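Long-range contacts in Sodium/sialic acid symporter SiaT (Proteus mirabilis, PDB 5NV9), which couples the inward flow of sodium ions to the uptake of the sialic acid N-acetylneuraminic acid across the bacterial inner membrane: residues L122-S127 with G416-L421; G191-I196 with I286-I291; I198-K203 with S293-Y298; N408-L413 with A446-R451. All blocks are in the same frame, centred on the assembly; numbering follows the deposited sequence. Where two conformers were deposited one is given.

Contact 1: L122-S127 with G416-L421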
loop_
_atom_site.group_PDB
_atom_site.type_symbol
_atom_site.label_atom_id
_atom_site.label_comp_id
_atom_site.label_asym_id
_atom_site.label_seq_id
_atom_site.Cartn_x
_atom_site.Cartn_y
_atom_site.Cartn_z
ATOM N N LEU A 122 -10.553 18.112 5.109
ATOM C CA LEU A 122 -11.430 17.528 4.135
ATOM C C LEU A 122 -10.833 17.297 2.757
ATOM O O LEU A 122 -11.189 16.278 2.048
ATOM C CB LEU A 122 -12.685 18.383 3.995
ATOM C CG LEU A 122 -13.666 18.297 5.160
ATOM C CD1 LEU A 122 -14.736 19.351 5.011
ATOM C CD2 LEU A 122 -14.302 16.926 5.195
ATOM N N PHE A 123 -9.962 18.208 2.330
ATOM C CA PHE A 123 -9.300 18.004 1.067
ATOM C C PHE A 123 -8.490 16.701 1.162
ATOM O O PHE A 123 -8.574 15.857 0.249
ATOM C CB PHE A 123 -8.413 19.145 0.639
ATOM C CG PHE A 123 -7.446 18.785 -0.454
ATOM C CD1 PHE A 123 -7.849 18.733 -1.769
ATOM C CD2 PHE A 123 -6.120 18.505 -0.157
ATOM C CE1 PHE A 123 -6.964 18.403 -2.774
ATOM C CE2 PHE A 123 -5.215 18.109 -1.140
ATOM C CZ PHE A 123 -5.634 18.095 -2.462
ATOM N N ALA A 124 -7.758 16.529 2.257
ATOM C CA ALA A 124 -6.894 15.352 2.437
ATOM C C ALA A 124 -7.669 14.043 2.588
ATOM O O ALA A 124 -7.278 13.051 2.010
ATOM C CB ALA A 124 -5.905 15.554 3.610
ATOM N N SER A 125 -8.744 14.066 3.394
ATOM C CA SER A 125 -9.580 12.931 3.638
ATOM C C SER A 125 -10.300 12.418 2.355
ATOM O O SER A 125 -10.318 11.212 2.072
ATOM C CB SER A 125 -10.616 13.319 4.688
ATOM O OG SER A 125 -11.345 12.211 5.099
ATOM N N LEU A 126 -10.881 13.330 1.572
ATOM C CA LEU A 126 -11.520 12.988 0.310
ATOM C C LEU A 126 -10.494 12.463 -0.697
ATOM O O LEU A 126 -10.776 11.496 -1.429
ATOM C CB LEU A 126 -12.285 14.194 -0.249
ATOM C CG LEU A 126 -13.455 14.623 0.630
ATOM C CD1 LEU A 126 -13.941 15.984 0.223
ATOM C CD2 LEU A 126 -14.621 13.633 0.573
ATOM N N SER A 127 -9.291 13.025 -0.726
ATOM C CA SER A 127 -8.266 12.528 -1.632
ATOM C C SER A 127 -7.842 11.082 -1.225
ATOM O O SER A 127 -7.625 10.226 -2.087
ATOM C CB SER A 127 -7.036 13.418 -1.627
ATOM O OG SER A 127 -7.303 14.693 -2.168
ATOM N N GLY A 416 0.520 13.962 -3.541
ATOM C CA GLY A 416 1.529 14.974 -3.326
ATOM C C GLY A 416 1.021 16.106 -2.431
ATOM O O GLY A 416 1.588 16.369 -1.359
ATOM N N PRO A 417 -0.059 16.782 -2.844
ATOM C CA PRO A 417 -0.580 17.901 -2.014
ATOM C C PRO A 417 -0.978 17.428 -0.601
ATOM O O PRO A 417 -0.741 18.123 0.376
ATOM C CB PRO A 417 -1.781 18.416 -2.831
ATOM C CG PRO A 417 -1.544 17.965 -4.235
ATOM C CD PRO A 417 -0.771 16.669 -4.123
HETATM N N MSE A 418 -1.564 16.224 -0.463
HETATM C CA MSE A 418 -1.943 15.759 0.872
HETATM C C MSE A 418 -0.715 15.662 1.773
HETATM O O MSE A 418 -0.722 16.070 2.971
HETATM C CB MSE A 418 -2.708 14.460 0.626
HETATM C CG MSE A 418 -3.092 13.669 1.865
HETATM SE SE MSE A 418 -3.835 11.909 1.307
HETATM C CE MSE A 418 -4.183 12.446 -0.554
ATOM N N THR A 419 0.366 15.159 1.213
ATOM C CA THR A 419 1.591 14.912 1.960
ATOM C C THR A 419 2.305 16.230 2.287
ATOM O O THR A 419 2.918 16.382 3.371
ATOM C CB THR A 419 2.562 14.040 1.142
ATOM O OG1 THR A 419 1.988 12.753 0.865
ATOM C CG2 THR A 419 3.874 13.891 1.845
ATOM N N GLY A 420 2.265 17.180 1.348
ATOM C CA GLY A 420 2.844 18.507 1.615
ATOM C C GLY A 420 2.195 19.223 2.812
ATOM O O GLY A 420 2.855 19.946 3.571
ATOM N N LEU A 421 0.870 19.089 2.916
ATOM C CA LEU A 421 0.136 19.653 4.007
ATOM C C LEU A 421 0.665 19.201 5.344
ATOM O O LEU A 421 0.754 20.036 6.225
ATOM C CB LEU A 421 -1.351 19.364 3.910
ATOM C CG LEU A 421 -2.141 20.129 2.835
ATOM C CD1 LEU A 421 -3.515 19.496 2.577
ATOM C CD2 LEU A 421 -2.342 21.579 3.231
#
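Met418, modelled as selenomethionine, reaches across to the backbone of helix 118-151, and its SE lies 3.7 Å from Ala124 O. Its CG stands anti to the backbone N (chi1 173°), and the next torsion is extended too. The chain therefore runs straight out from helix 415-427 as far as SE; the place of the terminal methyl is doubtful. On the way its CG packs on Ala124 CB at 3.8 Å. The backbones come close at the same place, with 5.2 Å between the CA atoms of Ala124 and Met418. Phe123 fills the next part of the interface. Its ring presents an edge: CE2 is 3.8 Å from Pro417 CB, and CD2 is 3.9 Å from Leu421 CD1. Two transmembrane helices of the LeuT fold meet here. Their segments 122-127 and 416-421 cross in a broadly antiparallel sense, with 137° between their directions. No hydrogen bond joins them, so the contact rests on apolar side chains. In the conformer described, the polar group of Ser127 is settled within its own helix, where OG donates to Phe123 O at 3.0 Å. That oxygen also accepts from Ser127 N. Helix 433-452 continues the apolar surface, with Ile444 against Phe123 and Ile440 against Leu421. Tyr109 touches both Ala124 and Met418.

Contact 2: G191-I196 with I286-I291; sequences GGAVLI and IFFFAI
Val194 sets one methyl squarely on the ring of Phe287. Its CG2 is 3.8 Å from the ring centroid and 2° off the normal, a CH-pi contact over the centre of the face. With CG1 anti to the backbone N (chi1 167°), CG2 falls on the side of the backbone N and meets the ring. Phe287 carries its CG anti to its own carbonyl carbon (chi1 -74°), which turns the ring toward Val194, and its CD2 also touches Val194 CA at 3.8 Å. Ala193 makes a second CH-pi contact. Its CB lies over one face of Phe288, 3.9 Å from the centroid and displaced toward the rim, nearest to CZ at 3.5 Å. Ile291 extends its CD1 to Ala193 O at 3.5 Å. The side chains of Ile196 and Ile291 cross at about a right angle, with Ile196 CG2 3.8 Å from Ile291 CG1. Segments 191-196 and 286-291 run in the same general direction. Their apolar seam has no hydrogen bond across it. Phe288 also packs on helix 61-73, where it meets Phe64 edge-to-face, and comes near Thr63 of the sialic acid site. Ile196 touches Phe64 too and continues onto Ile332 of helix 328-361, the helix that carries sodium ligands.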
loop_
_atom_site.group_PDB
_atom_site.type_symbol
_atom_site.label_atom_id
_atom_site.label_comp_id
_atom_site.label_asym_id
_atom_site.label_seq_id
_atom_site.Cartn_x
_atom_site.Cartn_y
_atom_site.Cartn_z
ATOM N N GLY A 191 7.251 -15.809 3.521
ATOM C CA GLY A 191 7.832 -17.154 3.372
ATOM C C GLY A 191 7.627 -17.631 1.968
ATOM O O GLY A 191 8.485 -18.330 1.401
ATOM N N GLY A 192 6.473 -17.281 1.394
ATOM C CA GLY A 192 6.191 -17.668 0.045
ATOM C C GLY A 192 7.250 -17.134 -0.931
ATOM O O GLY A 192 7.709 -17.840 -1.845
ATOM N N ALA A 193 7.662 -15.895 -0.731
ATOM C CA ALA A 193 8.634 -15.331 -1.627
ATOM C C ALA A 193 9.971 -16.051 -1.434
ATOM O O ALA A 193 10.681 -16.319 -2.396
ATOM C CB ALA A 193 8.770 -13.844 -1.408
ATOM N N VAL A 194 10.313 -16.365 -0.203
ATOM C CA VAL A 194 11.588 -17.040 0.066
ATOM C C VAL A 194 11.582 -18.451 -0.607
ATOM O O VAL A 194 12.612 -18.935 -1.159
ATOM C CB VAL A 194 11.818 -17.165 1.564
ATOM C CG1 VAL A 194 12.945 -18.125 1.858
ATOM C CG2 VAL A 194 12.090 -15.800 2.158
ATOM N N LEU A 195 10.412 -19.087 -0.576
ATOM C CA LEU A 195 10.290 -20.443 -1.046
ATOM C C LEU A 195 10.382 -20.490 -2.580
ATOM O O LEU A 195 10.937 -21.418 -3.138
ATOM C CB LEU A 195 8.964 -21.037 -0.570
ATOM C CG LEU A 195 8.808 -22.514 -0.928
ATOM C CD1 LEU A 195 9.833 -23.409 -0.218
ATOM C CD2 LEU A 195 7.391 -22.893 -0.609
ATOM N N ILE A 196 9.779 -19.509 -3.249
ATOM C CA ILE A 196 9.880 -19.335 -4.746
ATOM C C ILE A 196 11.346 -19.174 -5.133
ATOM O O ILE A 196 11.852 -19.847 -6.038
ATOM C CB ILE A 196 9.098 -18.115 -5.251
ATOM C CG1 ILE A 196 7.574 -18.328 -5.093
ATOM C CG2 ILE A 196 9.440 -17.855 -6.709
ATOM C CD1 ILE A 196 6.741 -17.062 -5.125
ATOM N N ILE A 286 13.987 -7.781 -1.050
ATOM C CA ILE A 286 15.138 -8.323 -1.725
ATOM C C ILE A 286 14.767 -9.642 -2.432
ATOM O O ILE A 286 15.238 -9.911 -3.545
ATOM C CB ILE A 286 16.274 -8.685 -0.764
ATOM C CG1 ILE A 286 16.850 -7.474 -0.077
ATOM C CG2 ILE A 286 17.414 -9.338 -1.528
ATOM C CD1 ILE A 286 17.867 -7.853 0.999
ATOM N N PHE A 287 13.938 -10.467 -1.792
ATOM C CA PHE A 287 13.543 -11.757 -2.416
ATOM C C PHE A 287 12.702 -11.568 -3.672
ATOM O O PHE A 287 12.855 -12.375 -4.609
ATOM C CB PHE A 287 12.888 -12.733 -1.449
ATOM C CG PHE A 287 13.854 -13.361 -0.517
ATOM C CD1 PHE A 287 14.232 -12.711 0.656
ATOM C CD2 PHE A 287 14.412 -14.592 -0.807
ATOM C CE1 PHE A 287 15.158 -13.282 1.520
ATOM C CE2 PHE A 287 15.350 -15.146 0.045
ATOM C CZ PHE A 287 15.727 -14.495 1.208
ATOM N N PHE A 288 11.892 -10.496 -3.740
ATOM C CA PHE A 288 11.102 -10.233 -4.954
ATOM C C PHE A 288 12.010 -9.843 -6.146
ATOM O O PHE A 288 11.785 -10.280 -7.262
ATOM C CB PHE A 288 9.977 -9.247 -4.684
ATOM C CG PHE A 288 8.893 -9.827 -3.825
ATOM C CD1 PHE A 288 7.969 -10.722 -4.362
ATOM C CD2 PHE A 288 8.811 -9.548 -2.484
ATOM C CE1 PHE A 288 6.999 -11.338 -3.555
ATOM C CE2 PHE A 288 7.843 -10.164 -1.668
ATOM C CZ PHE A 288 6.919 -11.027 -2.211
ATOM N N PHE A 289 13.036 -9.048 -5.890
ATOM C CA PHE A 289 14.036 -8.734 -6.923
ATOM C C PHE A 289 14.769 -10.013 -7.297
ATOM O O PHE A 289 14.918 -10.313 -8.485
ATOM C CB PHE A 289 15.023 -7.659 -6.419
ATOM C CG PHE A 289 14.415 -6.291 -6.406
ATOM C CD1 PHE A 289 14.373 -5.554 -7.573
ATOM C CD2 PHE A 289 13.776 -5.771 -5.261
ATOM C CE1 PHE A 289 13.789 -4.279 -7.591
ATOM C CE2 PHE A 289 13.160 -4.506 -5.302
ATOM C CZ PHE A 289 13.155 -3.767 -6.481
ATOM N N ALA A 290 15.216 -10.765 -6.283
ATOM C CA ALA A 290 15.992 -11.976 -6.527
ATOM C C ALA A 290 15.215 -12.955 -7.361
ATOM O O ALA A 290 15.790 -13.600 -8.265
ATOM C CB ALA A 290 16.528 -12.600 -5.242
ATOM N N ILE A 291 13.900 -13.001 -7.145
ATOM C CA ILE A 291 13.037 -13.826 -7.971
ATOM C C ILE A 291 13.059 -13.492 -9.485
ATOM O O ILE A 291 13.178 -14.416 -10.308
ATOM C CB ILE A 291 11.589 -13.903 -7.429
ATOM C CG1 ILE A 291 11.556 -14.765 -6.176
ATOM C CG2 ILE A 291 10.660 -14.524 -8.441
ATOM C CD1 ILE A 291 10.363 -14.407 -5.307
#

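Contact 3: I198-K203 with S293-Y298; sequences IMICFK and SALFVY
The Tyr298 ring turns an edge to the end of segment 198-203. Lys203 O lies in the ring plane, 3.6 Å from Tyr298 CD1, and Lys203 CB is 3.7 Å from Tyr298 CE1. Phe319 of helix 315-323 meets the same ring edge-to-face. Tyr298 has its CG anti to the backbone N (chi1 178°), which sets the ring beside Lys203. The amino group of Lys203 leads away from segment 293-298, and NZ is hydrogen-bonded to the backbone O of Glu323. Ile200 fills the middle of the contact with both its branches. Its CG2 presses on Ala294 CB at 3.4 Å, tighter than usual for two carbons, and lies 4.2 Å from Tyr298 CB. Its CD1 reaches Leu295 CD2 at 3.6 Å, and the Ile200 and Leu295 side chains cross at about a right angle. Phe319 touches Ile200, Lys203 and Leu295 as well. Helix 207-217 covers another part, with Ile211 on Ala294. The axes of segments 198-203 and 293-298 have a closest approach of 9.6 Å, and their directions differ by 24°. This is near-parallel packing of the periplasmic ends of helices 155-203 and 267-301, two long helices of the LeuT fold, continued past the membrane segments.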
loop_
_atom_site.group_PDB
_atom_site.type_symbol
_atom_site.label_atom_id
_atom_site.label_comp_id
_atom_site.label_asym_id
_atom_site.label_seq_id
_atom_site.Cartn_x
_atom_site.Cartn_y
_atom_site.Cartn_z
ATOM N N ILE A 198 14.143 -20.080 -3.524
ATOM C CA ILE A 198 14.786 -21.373 -3.319
ATOM C C ILE A 198 14.573 -22.416 -4.428
ATOM O O ILE A 198 15.547 -23.043 -4.901
ATOM C CB ILE A 198 14.369 -21.960 -1.954
ATOM C CG1 ILE A 198 15.036 -21.129 -0.857
ATOM C CG2 ILE A 198 14.808 -23.435 -1.838
ATOM C CD1 ILE A 198 14.369 -21.283 0.482
HETATM N N MSE A 199 13.315 -22.580 -4.823
HETATM C CA MSE A 199 12.931 -23.475 -5.858
HETATM C C MSE A 199 13.513 -23.118 -7.195
HETATM O O MSE A 199 13.870 -24.036 -7.964
HETATM C CB MSE A 199 11.403 -23.545 -5.998
HETATM C CG MSE A 199 10.803 -23.965 -4.626
HETATM SE SE MSE A 199 9.536 -25.494 -4.742
HETATM C CE MSE A 199 10.887 -26.591 -5.683
ATOM N N ILE A 200 13.553 -21.825 -7.526
ATOM C CA ILE A 200 14.167 -21.419 -8.778
ATOM C C ILE A 200 15.667 -21.711 -8.690
ATOM O O ILE A 200 16.241 -22.151 -9.662
ATOM C CB ILE A 200 13.992 -19.924 -9.149
ATOM C CG1 ILE A 200 12.533 -19.542 -9.288
ATOM C CG2 ILE A 200 14.694 -19.647 -10.488
ATOM C CD1 ILE A 200 12.303 -18.041 -9.205
ATOM N N CYS A 201 16.298 -21.475 -7.549
ATOM C CA CYS A 201 17.734 -21.808 -7.434
ATOM C C CYS A 201 18.006 -23.283 -7.701
ATOM O O CYS A 201 19.007 -23.586 -8.355
ATOM C CB CYS A 201 18.341 -21.498 -6.069
ATOM S SG CYS A 201 18.589 -19.782 -5.644
ATOM N N PHE A 202 17.122 -24.167 -7.224
ATOM C CA PHE A 202 17.272 -25.618 -7.433
ATOM C C PHE A 202 17.032 -26.010 -8.868
ATOM O O PHE A 202 17.477 -27.043 -9.282
ATOM C CB PHE A 202 16.411 -26.421 -6.484
ATOM C CG PHE A 202 17.035 -26.599 -5.114
ATOM C CD1 PHE A 202 17.989 -27.587 -4.894
ATOM C CD2 PHE A 202 16.669 -25.790 -4.045
ATOM C CE1 PHE A 202 18.561 -27.757 -3.637
ATOM C CE2 PHE A 202 17.231 -25.945 -2.781
ATOM C CZ PHE A 202 18.189 -26.928 -2.580
ATOM N N LYS A 203 16.347 -25.196 -9.641
ATOM C CA LYS A 203 16.115 -25.501 -11.069
ATOM C C LYS A 203 17.079 -24.839 -12.071
ATOM O O LYS A 203 17.016 -25.103 -13.254
ATOM C CB LYS A 203 14.699 -25.131 -11.447
ATOM C CG LYS A 203 13.729 -25.867 -10.577
ATOM C CD LYS A 203 12.320 -25.569 -10.999
ATOM C CE LYS A 203 11.668 -26.804 -11.581
ATOM N NZ LYS A 203 10.897 -27.451 -10.493
ATOM N N SER A 293 15.461 -11.807 -11.101
ATOM C CA SER A 293 16.762 -12.193 -11.590
ATOM C C SER A 293 16.938 -13.711 -11.795
ATOM O O SER A 293 17.506 -14.180 -12.814
ATOM C CB SER A 293 17.810 -11.637 -10.620
ATOM O OG SER A 293 17.762 -10.227 -10.630
ATOM N N ALA A 294 16.454 -14.479 -10.820
ATOM C CA ALA A 294 16.424 -15.955 -10.940
ATOM C C ALA A 294 15.655 -16.444 -12.111
ATOM O O ALA A 294 16.128 -17.352 -12.804
ATOM C CB ALA A 294 15.932 -16.618 -9.666
ATOM N N LEU A 295 14.476 -15.860 -12.367
ATOM C CA LEU A 295 13.636 -16.317 -13.453
ATOM C C LEU A 295 14.241 -16.014 -14.787
ATOM O O LEU A 295 14.004 -16.757 -15.740
ATOM C CB LEU A 295 12.248 -15.683 -13.406
ATOM C CG LEU A 295 11.310 -16.195 -12.293
ATOM C CD1 LEU A 295 10.084 -15.382 -12.195
ATOM C CD2 LEU A 295 10.929 -17.634 -12.471
ATOM N N PHE A 296 14.928 -14.857 -14.857
ATOM C CA PHE A 296 15.643 -14.429 -16.030
ATOM C C PHE A 296 16.709 -15.467 -16.397
ATOM O O PHE A 296 16.806 -15.878 -17.567
ATOM C CB PHE A 296 16.271 -13.064 -15.785
ATOM C CG PHE A 296 17.362 -12.747 -16.725
ATOM C CD1 PHE A 296 17.077 -12.419 -18.010
ATOM C CD2 PHE A 296 18.659 -12.786 -16.305
ATOM C CE1 PHE A 296 18.077 -12.139 -18.922
ATOM C CE2 PHE A 296 19.679 -12.519 -17.210
ATOM C CZ PHE A 296 19.390 -12.204 -18.519
ATOM N N VAL A 297 17.517 -15.872 -15.405
ATOM C CA VAL A 297 18.509 -16.928 -15.618
ATOM C C VAL A 297 17.843 -18.248 -15.992
ATOM O O VAL A 297 18.269 -18.916 -16.928
ATOM C CB VAL A 297 19.454 -17.075 -14.452
ATOM C CG1 VAL A 297 20.466 -18.167 -14.733
ATOM C CG2 VAL A 297 20.163 -15.763 -14.215
ATOM N N TYR A 298 16.757 -18.606 -15.308
ATOM C CA TYR A 298 16.111 -19.828 -15.601
ATOM C C TYR A 298 15.580 -19.876 -17.033
ATOM O O TYR A 298 15.762 -20.886 -17.697
ATOM C CB TYR A 298 15.003 -20.149 -14.600
ATOM C CG TYR A 298 14.233 -21.427 -14.899
ATOM C CD1 TYR A 298 14.730 -22.694 -14.544
ATOM C CD2 TYR A 298 13.006 -21.373 -15.527
ATOM C CE1 TYR A 298 14.017 -23.853 -14.831
ATOM C CE2 TYR A 298 12.297 -22.516 -15.811
ATOM C CZ TYR A 298 12.778 -23.748 -15.449
ATOM O OH TYR A 298 11.972 -24.848 -15.754
#

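Contact 4: N408-L413 with A446-R451; sequences NSLIGL and AVLAAR
Leu413 meets segment 446-451 with three of its carbons. Its CD1 lies 3.8 Å from Arg451 CB, its CD2 touches the same carbon, and its CB is 3.9 Å from Val447 CG2. CG stands anti to the carbonyl carbon (chi1 -62°), which sends both methyls to the aliphatic part of the arginine. The Leu413 and Arg451 side chains cross at about a right angle. At one border Leu410 CD1 packs on Leu448 CD2 at 3.7 Å, and the same Leu448 methyl lies 4.2 Å from Leu413 CD1. At the other, the guanidinium of Arg451 passes near Ser409, with NH2 3.6 Å from OG. No hydrogen bond is made there. Segment 408-413 thus packs on helix 433-452, which joins the transmembrane span 404-427 to the next one, 433-453, in this LeuT-fold transporter. Arg451 gets its position from a bend at chi2 (69°), after which the chain runs on extended to NE. The Ser409 hydroxyl turns back and is held weakly by Asp405 O and Ala406 O of its own helix. Further out, Tyr461 of helix 459-475 touches both Leu413 and Arg451. Tyr452 packs against Ser409, Leu410 and Leu413, and Met414 lies on Val447.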
loop_
_atom_site.group_PDB
_atom_site.type_symbol
_atom_site.label_atom_id
_atom_site.label_comp_id
_atom_site.label_asym_id
_atom_site.label_seq_id
_atom_site.Cartn_x
_atom_site.Cartn_y
_atom_site.Cartn_z
ATOM N N ASN A 408 -8.544 7.632 -11.924
ATOM C CA ASN A 408 -7.528 7.060 -11.079
ATOM C C ASN A 408 -6.208 7.855 -11.130
ATOM O O ASN A 408 -5.648 8.255 -10.086
ATOM C CB ASN A 408 -7.297 5.604 -11.459
ATOM C CG ASN A 408 -6.003 5.085 -10.908
ATOM O OD1 ASN A 408 -5.909 4.759 -9.719
ATOM N ND2 ASN A 408 -4.974 5.046 -11.754
ATOM N N SER A 409 -5.718 8.100 -12.344
ATOM C CA SER A 409 -4.478 8.840 -12.484
ATOM C C SER A 409 -4.659 10.273 -11.935
ATOM O O SER A 409 -3.753 10.803 -11.288
ATOM C CB SER A 409 -3.946 8.810 -13.926
ATOM O OG SER A 409 -4.596 9.751 -14.738
ATOM N N LEU A 410 -5.849 10.844 -12.132
ATOM C CA LEU A 410 -6.198 12.181 -11.632
ATOM C C LEU A 410 -6.173 12.299 -10.089
ATOM O O LEU A 410 -5.558 13.229 -9.535
ATOM C CB LEU A 410 -7.585 12.558 -12.151
ATOM C CG LEU A 410 -8.092 13.952 -11.860
ATOM C CD1 LEU A 410 -7.045 14.964 -12.280
ATOM C CD2 LEU A 410 -9.395 14.152 -12.620
ATOM N N ILE A 411 -6.844 11.360 -9.408
ATOM C CA ILE A 411 -6.918 11.350 -7.918
ATOM C C ILE A 411 -5.535 11.035 -7.283
ATOM O O ILE A 411 -5.169 11.593 -6.229
ATOM C CB ILE A 411 -8.001 10.353 -7.424
ATOM C CG1 ILE A 411 -8.098 10.384 -5.919
ATOM C CG2 ILE A 411 -7.702 8.933 -7.849
ATOM C CD1 ILE A 411 -8.362 11.803 -5.404
ATOM N N GLY A 412 -4.777 10.155 -7.956
ATOM C CA GLY A 412 -3.394 9.840 -7.605
ATOM C C GLY A 412 -2.507 11.053 -7.485
ATOM O O GLY A 412 -1.640 11.116 -6.615
ATOM N N LEU A 413 -2.720 12.032 -8.355
ATOM C CA LEU A 413 -1.957 13.241 -8.277
ATOM C C LEU A 413 -2.172 14.017 -6.954
ATOM O O LEU A 413 -1.316 14.843 -6.583
ATOM C CB LEU A 413 -2.327 14.141 -9.430
ATOM C CG LEU A 413 -2.047 13.637 -10.851
ATOM C CD1 LEU A 413 -2.668 14.609 -11.865
ATOM C CD2 LEU A 413 -0.555 13.515 -11.032
ATOM N N ALA A 446 0.083 22.771 -10.308
ATOM C CA ALA A 446 1.403 22.371 -10.681
ATOM C C ALA A 446 1.419 20.908 -11.094
ATOM O O ALA A 446 2.069 20.587 -12.095
ATOM C CB ALA A 446 2.388 22.598 -9.544
ATOM N N VAL A 447 0.713 20.064 -10.337
ATOM C CA VAL A 447 0.654 18.641 -10.652
ATOM C C VAL A 447 -0.119 18.369 -11.934
ATOM O O VAL A 447 0.290 17.477 -12.692
ATOM C CB VAL A 447 0.148 17.718 -9.487
ATOM C CG1 VAL A 447 0.963 18.002 -8.246
ATOM C CG2 VAL A 447 -1.334 17.878 -9.162
ATOM N N LEU A 448 -1.208 19.098 -12.185
ATOM C CA LEU A 448 -1.981 18.885 -13.430
ATOM C C LEU A 448 -1.094 19.315 -14.616
ATOM O O LEU A 448 -1.040 18.621 -15.639
ATOM C CB LEU A 448 -3.291 19.695 -13.469
ATOM C CG LEU A 448 -4.354 19.387 -12.438
ATOM C CD1 LEU A 448 -5.376 20.532 -12.440
ATOM C CD2 LEU A 448 -4.968 18.006 -12.731
ATOM N N ALA A 449 -0.414 20.465 -14.483
ATOM C CA ALA A 449 0.626 20.862 -15.487
ATOM C C ALA A 449 1.669 19.748 -15.756
ATOM O O ALA A 449 1.957 19.431 -16.945
ATOM C CB ALA A 449 1.329 22.131 -15.058
ATOM N N ALA A 450 2.227 19.160 -14.679
ATOM C CA ALA A 450 3.263 18.088 -14.783
ATOM C C ALA A 450 2.752 16.883 -15.546
ATOM O O ALA A 450 3.409 16.403 -16.468
ATOM C CB ALA A 450 3.738 17.617 -13.411
ATOM N N ARG A 451 1.554 16.448 -15.167
ATOM C CA ARG A 451 0.997 15.200 -15.606
ATOM C C ARG A 451 0.456 15.326 -17.001
ATOM O O ARG A 451 0.708 14.439 -17.806
ATOM C CB ARG A 451 -0.131 14.738 -14.672
ATOM C CG ARG A 451 -1.029 13.641 -15.209
ATOM C CD ARG A 451 -0.264 12.331 -15.314
ATOM N NE ARG A 451 -1.159 11.347 -15.863
ATOM C CZ ARG A 451 -1.474 11.245 -17.148
ATOM N NH1 ARG A 451 -0.898 12.033 -18.056
ATOM N NH2 ARG A 451 -2.358 10.330 -17.537
#

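Contacts 2 and 3 hold the same pair, helices 155-203 and 267-301, and meet where Ile200 CD1 packs near Ile291 O. Contacts 1, 2 and 3 are buried; contact 4 is only partly buried. Contact 2 lies near the substrate site and uses aromatic faces. Contact 3 is farther out, its centre about 27 Å from the chain centre, and relies on aliphatic packing and a ring edge. Contacts 1 and 4 lie across the chain centre from contact 2, their centres about 13 Å apart, and Ser127 O touches Ile411 CD1. Contact 1 is apolar, whereas contact 4 brings an arginine to its border. No hydrogen bond crosses any of the four.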